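PDB 5TU0: Lmo2125 protein from Listeria monocytogenes serovar 1/2a, which binds maltose as the solute-binding lipoprotein of a sugar transport system, probably handing the sugar on to a membrane transporter. Local coordinates for residues V84-N88 with Q289-D293; V177-T183 with P343-M348; D187-N191 with V377-E381. The protein carries 2 engineered substitutions. All coordinates share one frame; numbering follows the deposited sequence.

Contact 1: residues V84-N88 with Q289-D293; sequences VKLGN and QKWLD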
ATOM      1  N   VAL A  84       8.189  17.757 -11.096  1.00 28.03           N
ATOM      2  CA  VAL A  84       9.586  17.582 -10.671  1.00 28.33           C
ATOM      3  C   VAL A  84      10.285  16.566 -11.541  1.00 28.80           C
ATOM      4  O   VAL A  84       9.632  15.800 -12.284  1.00 28.43           O
ATOM      5  CB  VAL A  84       9.684  17.125  -9.197  1.00 27.91           C
ATOM      6  CG1 VAL A  84       9.197  18.231  -8.270  1.00 27.99           C
ATOM      7  CG2 VAL A  84       8.886  15.833  -8.964  1.00 27.30           C
ATOM      8  N   LYS A  85      11.607  16.556 -11.447  1.00 28.59           N
ATOM      9  CA  LYS A  85      12.423  15.609 -12.203  1.00 30.75           C
ATOM     10  C   LYS A  85      12.909  14.529 -11.258  1.00 30.01           C
ATOM     11  O   LYS A  85      13.022  14.757 -10.044  1.00 27.70           O
ATOM     12  CB  LYS A  85      13.618  16.298 -12.848  1.00 33.20           C
ATOM     13  CG  LYS A  85      13.267  17.454 -13.772  1.00 36.08           C
ATOM     14  CD  LYS A  85      14.525  18.033 -14.400  1.00 39.72           C
ATOM     15  CE  LYS A  85      14.230  19.266 -15.248  1.00 43.05           C
ATOM     16  NZ  LYS A  85      13.283  18.964 -16.357  1.00 45.79           N
ATOM     17  N   LEU A  86      13.197  13.354 -11.822  1.00 30.20           N
ATOM     18  CA  LEU A  86      13.738  12.235 -11.057  1.00 29.85           C
ATOM     19  C   LEU A  86      15.246  12.155 -11.277  1.00 30.63           C
ATOM     20  O   LEU A  86      15.720  11.489 -12.199  1.00 30.62           O
ATOM     21  CB  LEU A  86      13.072  10.930 -11.464  1.00 30.32           C
ATOM     22  CG  LEU A  86      11.560  10.885 -11.299  1.00 29.42           C
ATOM     23  CD1 LEU A  86      11.046   9.526 -11.746  1.00 30.37           C
ATOM     24  CD2 LEU A  86      11.159  11.178  -9.865  1.00 29.13           C
ATOM     25  N   GLY A  87      15.999  12.841 -10.415  1.00 30.49           N
ATOM     26  CA  GLY A  87      17.455  12.848 -10.507  1.00 31.20           C
ATOM     27  C   GLY A  87      18.050  11.459 -10.380  1.00 31.51           C
ATOM     28  O   GLY A  87      19.096  11.161 -10.973  1.00 32.63           O
ATOM     29  N   ASN A  88      17.369  10.608  -9.622  1.00 30.13           N
ATOM     30  CA  ASN A  88      17.803   9.227  -9.404  1.00 31.64           C
ATOM     31  C   ASN A  88      17.023   8.236 -10.242  1.00 32.89           C
ATOM     32  O   ASN A  88      16.840   7.097  -9.834  1.00 33.48           O
ATOM     33  CB  ASN A  88      17.667   8.895  -7.933  1.00 30.72           C
ATOM     34  CG  ASN A  88      18.522   9.796  -7.093  1.00 30.70           C
ATOM     35  OD1 ASN A  88      19.728   9.854  -7.308  1.00 33.63           O
ATOM     36  ND2 ASN A  88      17.918  10.529  -6.171  1.00 30.22           N
ATOM     37  N   GLN A 289      13.935  20.919  -5.627  1.00 26.91           N
ATOM     38  CA  GLN A 289      14.301  19.869  -6.601  1.00 27.22           C
ATOM     39  C   GLN A 289      15.595  19.188  -6.145  1.00 27.75           C
ATOM     40  O   GLN A 289      15.714  17.951  -6.180  1.00 26.88           O
ATOM     41  CB  GLN A 289      14.485  20.446  -8.007  1.00 27.66           C
ATOM     42  CG  GLN A 289      14.967  19.425  -9.035  1.00 28.12           C
ATOM     43  CD  GLN A 289      13.930  18.356  -9.329  1.00 28.41           C
ATOM     44  OE1 GLN A 289      12.853  18.657  -9.851  1.00 29.00           O
ATOM     45  NE2 GLN A 289      14.251  17.093  -9.020  1.00 28.88           N
ATOM     46  N   LYS A 290      16.555  20.003  -5.704  1.00 27.93           N
ATOM     47  CA  LYS A 290      17.813  19.479  -5.200  1.00 28.73           C
ATOM     48  C   LYS A 290      17.547  18.592  -3.970  1.00 26.43           C
ATOM     49  O   LYS A 290      18.146  17.547  -3.847  1.00 25.89           O
ATOM     50  CB  LYS A 290      18.804  20.598  -4.910  1.00 31.30           C
ATOM     51  CG  LYS A 290      19.290  21.315  -6.179  1.00 34.22           C
ATOM     52  CD  LYS A 290      20.204  22.468  -5.820  1.00 37.49           C
ATOM     53  CE  LYS A 290      20.812  23.156  -7.040  1.00 41.47           C
ATOM     54  NZ  LYS A 290      19.790  23.842  -7.880  1.00 45.53           N
ATOM     55  N   TRP A 291      16.612  18.984  -3.116  1.00 25.49           N
ATOM     56  CA  TRP A 291      16.250  18.170  -1.933  1.00 25.54           C
ATOM     57  C   TRP A 291      15.700  16.806  -2.331  1.00 25.37           C
ATOM     58  O   TRP A 291      16.084  15.800  -1.759  1.00 26.14           O
ATOM     59  CB  TRP A 291      15.247  18.893  -1.021  1.00 25.23           C
ATOM     60  CG  TRP A 291      14.820  18.042   0.139  1.00 25.25           C
ATOM     61  CD1 TRP A 291      13.697  17.270   0.221  1.00 25.25           C
ATOM     62  CD2 TRP A 291      15.543  17.827   1.349  1.00 25.76           C
ATOM     63  NE1 TRP A 291      13.663  16.602   1.418  1.00 25.06           N
ATOM     64  CE2 TRP A 291      14.793  16.928   2.130  1.00 26.19           C
ATOM     65  CE3 TRP A 291      16.758  18.307   1.851  1.00 26.77           C
ATOM     66  CZ2 TRP A 291      15.208  16.513   3.399  1.00 26.48           C
ATOM     67  CZ3 TRP A 291      17.171  17.895   3.117  1.00 27.70           C
ATOM     68  CH2 TRP A 291      16.395  17.000   3.873  1.00 26.95           C
ATOM     69  N   LEU A 292      14.787  16.773  -3.300  1.00 25.50           N
ATOM     70  CA  LEU A 292      14.249  15.497  -3.763  1.00 25.82           C
ATOM     71  C   LEU A 292      15.354  14.553  -4.271  1.00 27.04           C
ATOM     72  O   LEU A 292      15.345  13.352  -3.963  1.00 27.10           O
ATOM     73  CB  LEU A 292      13.166  15.694  -4.836  1.00 25.83           C
ATOM     74  CG  LEU A 292      11.714  15.791  -4.349  1.00 25.70           C
ATOM     75  CD1 LEU A 292      11.525  16.906  -3.331  1.00 26.29           C
ATOM     76  CD2 LEU A 292      10.749  15.965  -5.517  1.00 25.84           C
ATOM     77  N   ASP A 293      16.291  15.105  -5.047  1.00 28.28           N
ATOM     78  CA  ASP A 293      17.418  14.339  -5.610  1.00 29.16           C
ATOM     79  C   ASP A 293      18.362  13.862  -4.512  1.00 28.88           C
ATOM     80  O   ASP A 293      18.967  12.789  -4.627  1.00 30.33           O
ATOM     81  CB  ASP A 293      18.208  15.183  -6.628  1.00 30.38           C
ATOM     82  CG  ASP A 293      17.405  15.486  -7.901  1.00 32.32           C
ATOM     83  OD1 ASP A 293      16.349  14.854  -8.127  1.00 30.85           O
ATOM     84  OD2 ASP A 293      17.836  16.367  -8.679  1.00 33.99           O
TER
HETATM   85  O   HOH W   1      14.148  13.645  -7.612  1.00 35.47           O

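Contact 2: residues V177-T183 with P343-M348; sequences VFGDEGT and PNIPEM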
ATOM      1  N   VAL A 177      -8.596  -3.292 -11.982  1.00 22.32           N
ATOM      2  CA  VAL A 177      -9.527  -2.202 -11.713  1.00 22.48           C
ATOM      3  C   VAL A 177      -9.880  -1.469 -13.022  1.00 23.02           C
ATOM      4  O   VAL A 177     -11.023  -1.538 -13.472  1.00 23.76           O
ATOM      5  CB  VAL A 177      -8.958  -1.205 -10.690  1.00 22.32           C
ATOM      6  CG1 VAL A 177      -9.953  -0.069 -10.480  1.00 23.01           C
ATOM      7  CG2 VAL A 177      -8.632  -1.914  -9.377  1.00 22.37           C
ATOM      8  N   PHE A 178      -8.899  -0.763 -13.595  1.00 22.60           N
ATOM      9  CA  PHE A 178      -9.061  -0.045 -14.864  1.00 24.03           C
ATOM     10  C   PHE A 178      -8.055  -0.538 -15.917  1.00 24.66           C
ATOM     11  O   PHE A 178      -6.894  -0.784 -15.617  1.00 23.99           O
ATOM     12  CB  PHE A 178      -8.878   1.473 -14.689  1.00 24.09           C
ATOM     13  CG  PHE A 178      -9.853   2.123 -13.746  1.00 23.94           C
ATOM     14  CD1 PHE A 178     -11.224   1.889 -13.846  1.00 24.31           C
ATOM     15  CD2 PHE A 178      -9.408   3.041 -12.800  1.00 24.23           C
ATOM     16  CE1 PHE A 178     -12.118   2.529 -13.002  1.00 24.12           C
ATOM     17  CE2 PHE A 178     -10.303   3.669 -11.945  1.00 24.20           C
ATOM     18  CZ  PHE A 178     -11.650   3.414 -12.045  1.00 24.50           C
ATOM     19  N   GLY A 179      -8.511  -0.672 -17.159  1.00 26.13           N
ATOM     20  CA  GLY A 179      -7.650  -1.100 -18.273  1.00 27.55           C
ATOM     21  C   GLY A 179      -6.585  -0.054 -18.637  1.00 29.00           C
ATOM     22  O   GLY A 179      -6.521   1.013 -18.023  1.00 27.24           O
ATOM     23  N   ASP A 180      -5.763  -0.374 -19.633  1.00 31.30           N
ATOM     24  CA  ASP A 180      -4.634   0.464 -20.051  1.00 34.04           C
ATOM     25  C   ASP A 180      -3.762   0.818 -18.833  1.00 33.96           C
ATOM     26  O   ASP A 180      -3.496   1.992 -18.556  1.00 31.99           O
ATOM     27  CB  ASP A 180      -5.101   1.728 -20.797  1.00 36.18           C
ATOM     28  CG  ASP A 180      -5.873   1.412 -22.080  1.00 39.53           C
ATOM     29  OD1 ASP A 180      -5.873   0.238 -22.523  1.00 42.36           O
ATOM     30  OD2 ASP A 180      -6.482   2.345 -22.652  1.00 42.44           O
ATOM     31  N   GLU A 181      -3.349  -0.218 -18.106  1.00 34.20           N
ATOM     32  CA  GLU A 181      -2.509  -0.081 -16.904  1.00 36.99           C
ATOM     33  C   GLU A 181      -3.047   0.923 -15.865  1.00 35.01           C
ATOM     34  O   GLU A 181      -2.292   1.715 -15.288  1.00 32.71           O
ATOM     35  CB  GLU A 181      -1.047   0.237 -17.276  1.00 41.67           C
ATOM     36  CG  GLU A 181      -0.356  -0.881 -18.050  1.00 46.57           C
ATOM     37  CD  GLU A 181       1.100  -0.577 -18.410  1.00 51.80           C
ATOM     38  OE1 GLU A 181       1.679   0.429 -17.919  1.00 56.76           O
ATOM     39  OE2 GLU A 181       1.680  -1.367 -19.189  1.00 56.40           O
ATOM     40  N   GLY A 182      -4.358   0.862 -15.632  1.00 32.40           N
ATOM     41  CA  GLY A 182      -5.008   1.678 -14.608  1.00 31.19           C
ATOM     42  C   GLY A 182      -5.369   3.099 -14.981  1.00 30.92           C
ATOM     43  O   GLY A 182      -5.667   3.896 -14.095  1.00 30.48           O
ATOM     44  N   THR A 183      -5.405   3.411 -16.282  1.00 30.25           N
ATOM     45  CA  THR A 183      -5.683   4.765 -16.742  1.00 30.17           C
ATOM     46  C   THR A 183      -6.988   4.945 -17.517  1.00 30.18           C
ATOM     47  O   THR A 183      -7.349   6.082 -17.823  1.00 31.87           O
ATOM     48  CB  THR A 183      -4.536   5.255 -17.646  1.00 31.45           C
ATOM     49  OG1 THR A 183      -4.478   4.453 -18.831  1.00 31.29           O
ATOM     50  CG2 THR A 183      -3.201   5.163 -16.907  1.00 31.67           C
ATOM     51  N   PRO A 343      -4.657   2.566  -9.300  1.00 22.99           N
ATOM     52  CA  PRO A 343      -4.895   3.715 -10.197  1.00 23.14           C
ATOM     53  C   PRO A 343      -4.922   5.019  -9.413  1.00 23.32           C
ATOM     54  O   PRO A 343      -5.485   5.054  -8.303  1.00 22.93           O
ATOM     55  CB  PRO A 343      -6.281   3.411 -10.791  1.00 23.41           C
ATOM     56  CG  PRO A 343      -6.404   1.920 -10.719  1.00 22.96           C
ATOM     57  CD  PRO A 343      -5.693   1.525  -9.460  1.00 23.15           C
ATOM     58  N   ASN A 344      -4.298   6.068  -9.959  1.00 23.44           N
ATOM     59  CA  ASN A 344      -4.246   7.376  -9.293  1.00 23.74           C
ATOM     60  C   ASN A 344      -5.136   8.420  -9.975  1.00 24.85           C
ATOM     61  O   ASN A 344      -5.114   9.594  -9.613  1.00 25.01           O
ATOM     62  CB  ASN A 344      -2.791   7.852  -9.162  1.00 23.95           C
ATOM     63  CG  ASN A 344      -2.123   8.105 -10.500  1.00 24.07           C
ATOM     64  OD1 ASN A 344      -2.746   8.020 -11.567  1.00 24.36           O
ATOM     65  ND2 ASN A 344      -0.842   8.391 -10.451  1.00 24.00           N
ATOM     66  N   ILE A 345      -5.934   7.978 -10.947  1.00 24.46           N
ATOM     67  CA  ILE A 345      -6.871   8.850 -11.625  1.00 25.91           C
ATOM     68  C   ILE A 345      -8.080   9.095 -10.707  1.00 26.06           C
ATOM     69  O   ILE A 345      -8.393   8.252  -9.839  1.00 25.40           O
ATOM     70  CB  ILE A 345      -7.292   8.296 -13.010  1.00 26.32           C
ATOM     71  CG1 ILE A 345      -8.027   6.958 -12.900  1.00 25.67           C
ATOM     72  CG2 ILE A 345      -6.063   8.170 -13.912  1.00 26.85           C
ATOM     73  CD1 ILE A 345      -8.617   6.490 -14.218  1.00 26.09           C
ATOM     74  N   PRO A 346      -8.770  10.229 -10.891  1.00 27.28           N
ATOM     75  CA  PRO A 346      -9.904  10.595 -10.026  1.00 27.68           C
ATOM     76  C   PRO A 346     -10.994   9.549  -9.877  1.00 27.16           C
ATOM     77  O   PRO A 346     -11.540   9.372  -8.773  1.00 26.54           O
ATOM     78  CB  PRO A 346     -10.479  11.840 -10.723  1.00 29.41           C
ATOM     79  CG  PRO A 346      -9.320  12.427 -11.424  1.00 29.85           C
ATOM     80  CD  PRO A 346      -8.570  11.242 -11.951  1.00 28.81           C
ATOM     81  N   GLU A 347     -11.296   8.852 -10.970  1.00 27.03           N
ATOM     82  CA  GLU A 347     -12.381   7.874 -10.985  1.00 26.64           C
ATOM     83  C   GLU A 347     -12.192   6.706  -9.992  1.00 25.71           C
ATOM     84  O   GLU A 347     -13.123   5.946  -9.757  1.00 25.80           O
ATOM     85  CB  GLU A 347     -12.615   7.331 -12.399  1.00 26.95           C
ATOM     86  CG  GLU A 347     -13.140   8.346 -13.428  1.00 27.85           C
ATOM     87  CD  GLU A 347     -12.103   9.246 -14.087  1.00 29.01           C
ATOM     88  OE1 GLU A 347     -10.905   9.261 -13.690  1.00 27.32           O
ATOM     89  OE2 GLU A 347     -12.522   9.960 -15.038  1.00 29.34           O
ATOM     90  N   MET A 348     -10.988   6.555  -9.447  1.00 25.63           N
ATOM     91  CA  MET A 348     -10.708   5.493  -8.465  1.00 25.44           C
ATOM     92  C   MET A 348     -11.594   5.685  -7.226  1.00 26.40           C
ATOM     93  O   MET A 348     -11.953   4.724  -6.547  1.00 25.56           O
ATOM     94  CB  MET A 348      -9.223   5.495  -8.065  1.00 25.08           C
ATOM     95  CG  MET A 348      -8.822   4.350  -7.146  1.00 24.86           C
ATOM     96  SD  MET A 348      -9.017   2.734  -7.922  1.00 24.34           S
ATOM     97  CE  MET A 348      -9.054   1.671  -6.455  1.00 23.59           C
TER
HETATM   98  O   HOH W   2      -3.610   5.182 -12.874  1.00 26.67           O

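Contact 3: residues D187-N191 with V377-E381; sequences DIGLN and VKVIE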
ATOM      1  N   ASP A 187     -12.971   1.074 -18.855  1.00 27.23           N
ATOM      2  CA  ASP A 187     -12.659  -0.341 -18.975  1.00 27.50           C
ATOM      3  C   ASP A 187     -12.423  -0.901 -17.564  1.00 26.09           C
ATOM      4  O   ASP A 187     -11.297  -0.862 -17.056  1.00 24.97           O
ATOM      5  CB  ASP A 187     -11.424  -0.550 -19.876  1.00 27.83           C
ATOM      6  CG  ASP A 187     -10.975  -2.026 -19.954  1.00 28.66           C
ATOM      7  OD1 ASP A 187     -11.658  -2.919 -19.391  1.00 27.59           O
ATOM      8  OD2 ASP A 187      -9.921  -2.290 -20.573  1.00 29.25           O
ATOM      9  N   ILE A 188     -13.491  -1.405 -16.950  1.00 25.83           N
ATOM     10  CA  ILE A 188     -13.432  -1.976 -15.591  1.00 25.54           C
ATOM     11  C   ILE A 188     -13.305  -3.497 -15.656  1.00 25.44           C
ATOM     12  O   ILE A 188     -14.119  -4.171 -16.313  1.00 26.12           O
ATOM     13  CB  ILE A 188     -14.645  -1.544 -14.759  1.00 25.63           C
ATOM     14  CG1 ILE A 188     -14.622  -0.027 -14.600  1.00 26.82           C
ATOM     15  CG2 ILE A 188     -14.650  -2.229 -13.388  1.00 24.73           C
ATOM     16  CD1 ILE A 188     -15.902   0.557 -14.064  1.00 27.50           C
ATOM     17  N   GLY A 189     -12.274  -4.016 -14.993  1.00 23.84           N
ATOM     18  CA  GLY A 189     -11.968  -5.440 -15.010  1.00 24.29           C
ATOM     19  C   GLY A 189     -12.407  -6.253 -13.799  1.00 23.70           C
ATOM     20  O   GLY A 189     -12.054  -7.414 -13.688  1.00 24.33           O
ATOM     21  N   LEU A 190     -13.200  -5.656 -12.914  1.00 23.45           N
ATOM     22  CA  LEU A 190     -13.646  -6.324 -11.667  1.00 22.77           C
ATOM     23  C   LEU A 190     -14.764  -7.343 -11.834  1.00 24.02           C
ATOM     24  O   LEU A 190     -15.119  -8.033 -10.869  1.00 23.76           O
ATOM     25  CB  LEU A 190     -14.026  -5.288 -10.612  1.00 22.98           C
ATOM     26  CG  LEU A 190     -12.879  -4.356 -10.208  1.00 23.14           C
ATOM     27  CD1 LEU A 190     -13.381  -3.290  -9.234  1.00 23.95           C
ATOM     28  CD2 LEU A 190     -11.684  -5.099  -9.638  1.00 23.57           C
ATOM     29  N   ASN A 191     -15.300  -7.471 -13.042  1.00 23.75           N
ATOM     30  CA  ASN A 191     -16.307  -8.490 -13.315  1.00 24.66           C
ATOM     31  C   ASN A 191     -15.891  -9.368 -14.493  1.00 25.22           C
ATOM     32  O   ASN A 191     -16.739 -10.035 -15.092  1.00 25.15           O
ATOM     33  CB  ASN A 191     -17.689  -7.875 -13.540  1.00 25.17           C
ATOM     34  CG  ASN A 191     -17.744  -6.992 -14.763  1.00 26.05           C
ATOM     35  OD1 ASN A 191     -16.741  -6.441 -15.182  1.00 25.11           O
ATOM     36  ND2 ASN A 191     -18.922  -6.854 -15.337  1.00 27.21           N
ATOM     37  N   VAL A 377     -20.119  -3.599 -10.621  1.00 22.89           N
ATOM     38  CA  VAL A 377     -19.473  -2.876 -11.720  1.00 24.57           C
ATOM     39  C   VAL A 377     -20.468  -1.877 -12.343  1.00 25.52           C
ATOM     40  O   VAL A 377     -20.077  -0.760 -12.723  1.00 24.89           O
ATOM     41  CB  VAL A 377     -18.844  -3.837 -12.742  1.00 24.02           C
ATOM     42  CG1 VAL A 377     -18.446  -3.113 -14.028  1.00 25.43           C
ATOM     43  CG2 VAL A 377     -17.636  -4.514 -12.113  1.00 23.93           C
ATOM     44  N   LYS A 378     -21.748  -2.260 -12.431  1.00 26.92           N
ATOM     45  CA  LYS A 378     -22.753  -1.343 -12.966  1.00 29.53           C
ATOM     46  C   LYS A 378     -22.871  -0.112 -12.054  1.00 28.30           C
ATOM     47  O   LYS A 378     -23.024   0.999 -12.541  1.00 28.51           O
ATOM     48  CB  LYS A 378     -24.119  -2.028 -13.177  1.00 32.94           C
ATOM     49  CG  LYS A 378     -25.141  -1.097 -13.804  1.00 37.46           C
ATOM     50  CD  LYS A 378     -26.322  -1.846 -14.434  1.00 44.19           C
ATOM     51  CE  LYS A 378     -27.147  -0.909 -15.313  1.00 47.14           C
ATOM     52  NZ  LYS A 378     -28.133  -1.648 -16.155  1.00 52.06           N
ATOM     53  N   VAL A 379     -22.764  -0.304 -10.746  1.00 26.80           N
ATOM     54  CA  VAL A 379     -22.807   0.823  -9.797  1.00 27.31           C
ATOM     55  C   VAL A 379     -21.622   1.761 -10.047  1.00 25.48           C
ATOM     56  O   VAL A 379     -21.781   2.982 -10.122  1.00 23.60           O
ATOM     57  CB  VAL A 379     -22.789   0.339  -8.327  1.00 27.53           C
ATOM     58  CG1 VAL A 379     -22.537   1.478  -7.350  1.00 28.67           C
ATOM     59  CG2 VAL A 379     -24.086  -0.373  -7.976  1.00 29.59           C
ATOM     60  N   ILE A 380     -20.441   1.176 -10.191  1.00 24.68           N
ATOM     61  CA  ILE A 380     -19.225   1.968 -10.389  1.00 25.20           C
ATOM     62  C   ILE A 380     -19.290   2.756 -11.712  1.00 25.21           C
ATOM     63  O   ILE A 380     -19.041   3.962 -11.729  1.00 25.21           O
ATOM     64  CB  ILE A 380     -17.979   1.055 -10.340  1.00 24.71           C
ATOM     65  CG1 ILE A 380     -17.856   0.391  -8.953  1.00 25.30           C
ATOM     66  CG2 ILE A 380     -16.722   1.845 -10.658  1.00 24.22           C
ATOM     67  CD1 ILE A 380     -16.802  -0.692  -8.885  1.00 24.93           C
ATOM     68  N   GLU A 381     -19.637   2.058 -12.796  1.00 26.29           N
ATOM     69  CA  GLU A 381     -19.768   2.629 -14.142  1.00 28.92           C
ATOM     70  C   GLU A 381     -20.709   3.809 -14.181  1.00 29.36           C
ATOM     71  O   GLU A 381     -20.412   4.839 -14.804  1.00 28.57           O
ATOM     72  CB  GLU A 381     -20.332   1.597 -15.119  1.00 32.25           C
ATOM     73  CG  GLU A 381     -19.361   0.526 -15.533  1.00 36.10           C
ATOM     74  CD  GLU A 381     -19.984  -0.507 -16.458  1.00 37.68           C
ATOM     75  OE1 GLU A 381     -21.232  -0.617 -16.537  1.00 41.67           O
ATOM     76  OE2 GLU A 381     -19.201  -1.213 -17.105  1.00 42.67           O
TER

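Contact 1: residues V84-N88 with Q289-D293
Gln289 turns its terminal amide onto the backbone of Lys85 and pairs with both its polar atoms. OE1 of Gln289 takes the N-H of Lys85 at 2.9 Å, nearly straight at 172°, and NE2 donates a hydrogen bond to Lys85 O at 2.8 Å, approaching from above the carbonyl plane. A glutamine suits this place because one amide offers both a donor and an acceptor, and the bend at chi2 (67°) brings it back to the loop. Beneath this pair the packing is tight: both methyls of Val84 lie 3.9 Å from Leu292 CD2, and the two side chains also press on strand 272-278. Helix 285-295 thereby fastens the loop after helix 69-77 to the sheet of one lobe of this solute-binding protein, Val84 being hydrogen-bonded through its backbone to Ile106 as well. A water on the side of Leu292 bridges Lys85 O and Asp293 OD1, 2.6 Å from the latter, and Asn88 ND2, also engaged by Thr296, bonds firmly to Asp293 O at 2.9 Å. The solvent side is looser: exposed Gly87, lacking a side chain, lets Asp293 come close, yet its N-H bond to Asp293 OD1 is weak, and the Lys85 side chain leads away.

Contact 2: residues V177-T183 with P343-M348
Gly182 and Pro343 bring their backbones together, with 4.9 Å between their CA atoms, and the chains diverge to 6.7 Å between the CA atoms of Thr183 and Ile345. Residues 177-183 turn a corner at Val177 and then wind through a short, weakly bonded left-handed turn in which Asp180, Glu181 and Gly182 all have positive phi; glycine accepts this most easily, and at Gly182 phi is 83°. Opposite it, 343-348 is irregular until Ile345 to Met348 form a type I beta turn, closed by Met348 N bonding to Ile345 O. A water links the backbones, donating to Gly182 O at 2.7 Å and accepting from Asn344 N.

The side chains then bring apolar surfaces together. Phe178 is the central group. Its ring edge meets Pro343 CB, 3.7 Å from CD2, and, near the far end, the backbone of the turn, with CZ 3.7 Å from Glu347 O. Ile345 swings CG1 between its own N and carbonyl carbon (chi1 63°), which sends CD1 obliquely to the ring, 3.8 Å from Phe178 CD2. Met348 SD makes an oblique Met-aromatic contact with this ring, 5.3 Å from its centroid, and touches Val177 CG1 as well. That valine methyl lies over the centre of one ring face, while proline and methionine meet the ring from other directions.

Around the contact, Val177 also leans on Phe163 and Tyr167 of helix 163-172, Val351 of helix 348-363 meets both Val177 and Phe178, and backbone bonds join Val177 to Gly189 and Gly179 to Asp187, both in strand 187-189.

Contact 3: residues D187-N191 with V377-E381
Val377 O accepts the backbone N-H of Glu381 at 2.9 Å, the i to i+4 bond that holds this turn of helix 369-387 in shape, and the side chains of both residues touch Ile188. Residues 187-189 form a weakly bonded strand whose axis passes 10.0 Å from that of 377-381, running nearly antiparallel to it at 151°. Ile188, in the strand, points toward the helix and reaches it with two branches. Its CG2 packs on Val377 CG1 at 3.9 Å, the two side chains sliding past each other in opposite directions. Its other arm, extended at chi2 (167°), carries CD1 onward to Ile380 CG2 at 3.7 Å and to the aliphatic CG of Glu381 at 3.8 Å, so a long branched residue bridges successive turns.

Asn191 meets the helix where the strand has ended. Its CG lies 3.6 Å from Val377 CG2, the two side chains crossing at about a right angle, and Leu190 CB adds a 4.0 Å contact to that same methyl. Asn191 ND2 is held by Asp374, one turn earlier in the helix, which fixes the amide against the valine. Leu190 packs on Val351 and Leu358, so the contact also leans on helix 348-363. Branched beta carbons on Ile188 and Val377 give broad, stiff surfaces; the fit probably depends on shape rather than on directional bonds, with Asn191 ND2 to Asp374 OD1 as a polar tie beside the apolar patch.

Overall arrangement
From the N terminus the chain first lays down 84-88, then 177-183 and 187-191 in close succession, before returning with 289-293, 343-348 and finally 377-381. Each contact thus closes a loop of 160 to 201 residues, and the three loops cross one another; none nests inside another. Contact 1 ties a loop to helix 285-295 in one lobe of the solute-binding fold, its centre about 37 Å from that of contact 3. Contacts 2 and 3 lie in the other lobe, their centres about 12 Å apart, and adjoin because strand 187-189 pairs with the chain at 177-179. Together they fasten the region 177-191 to the loop leading into helix 348-363 and to helix 369-387.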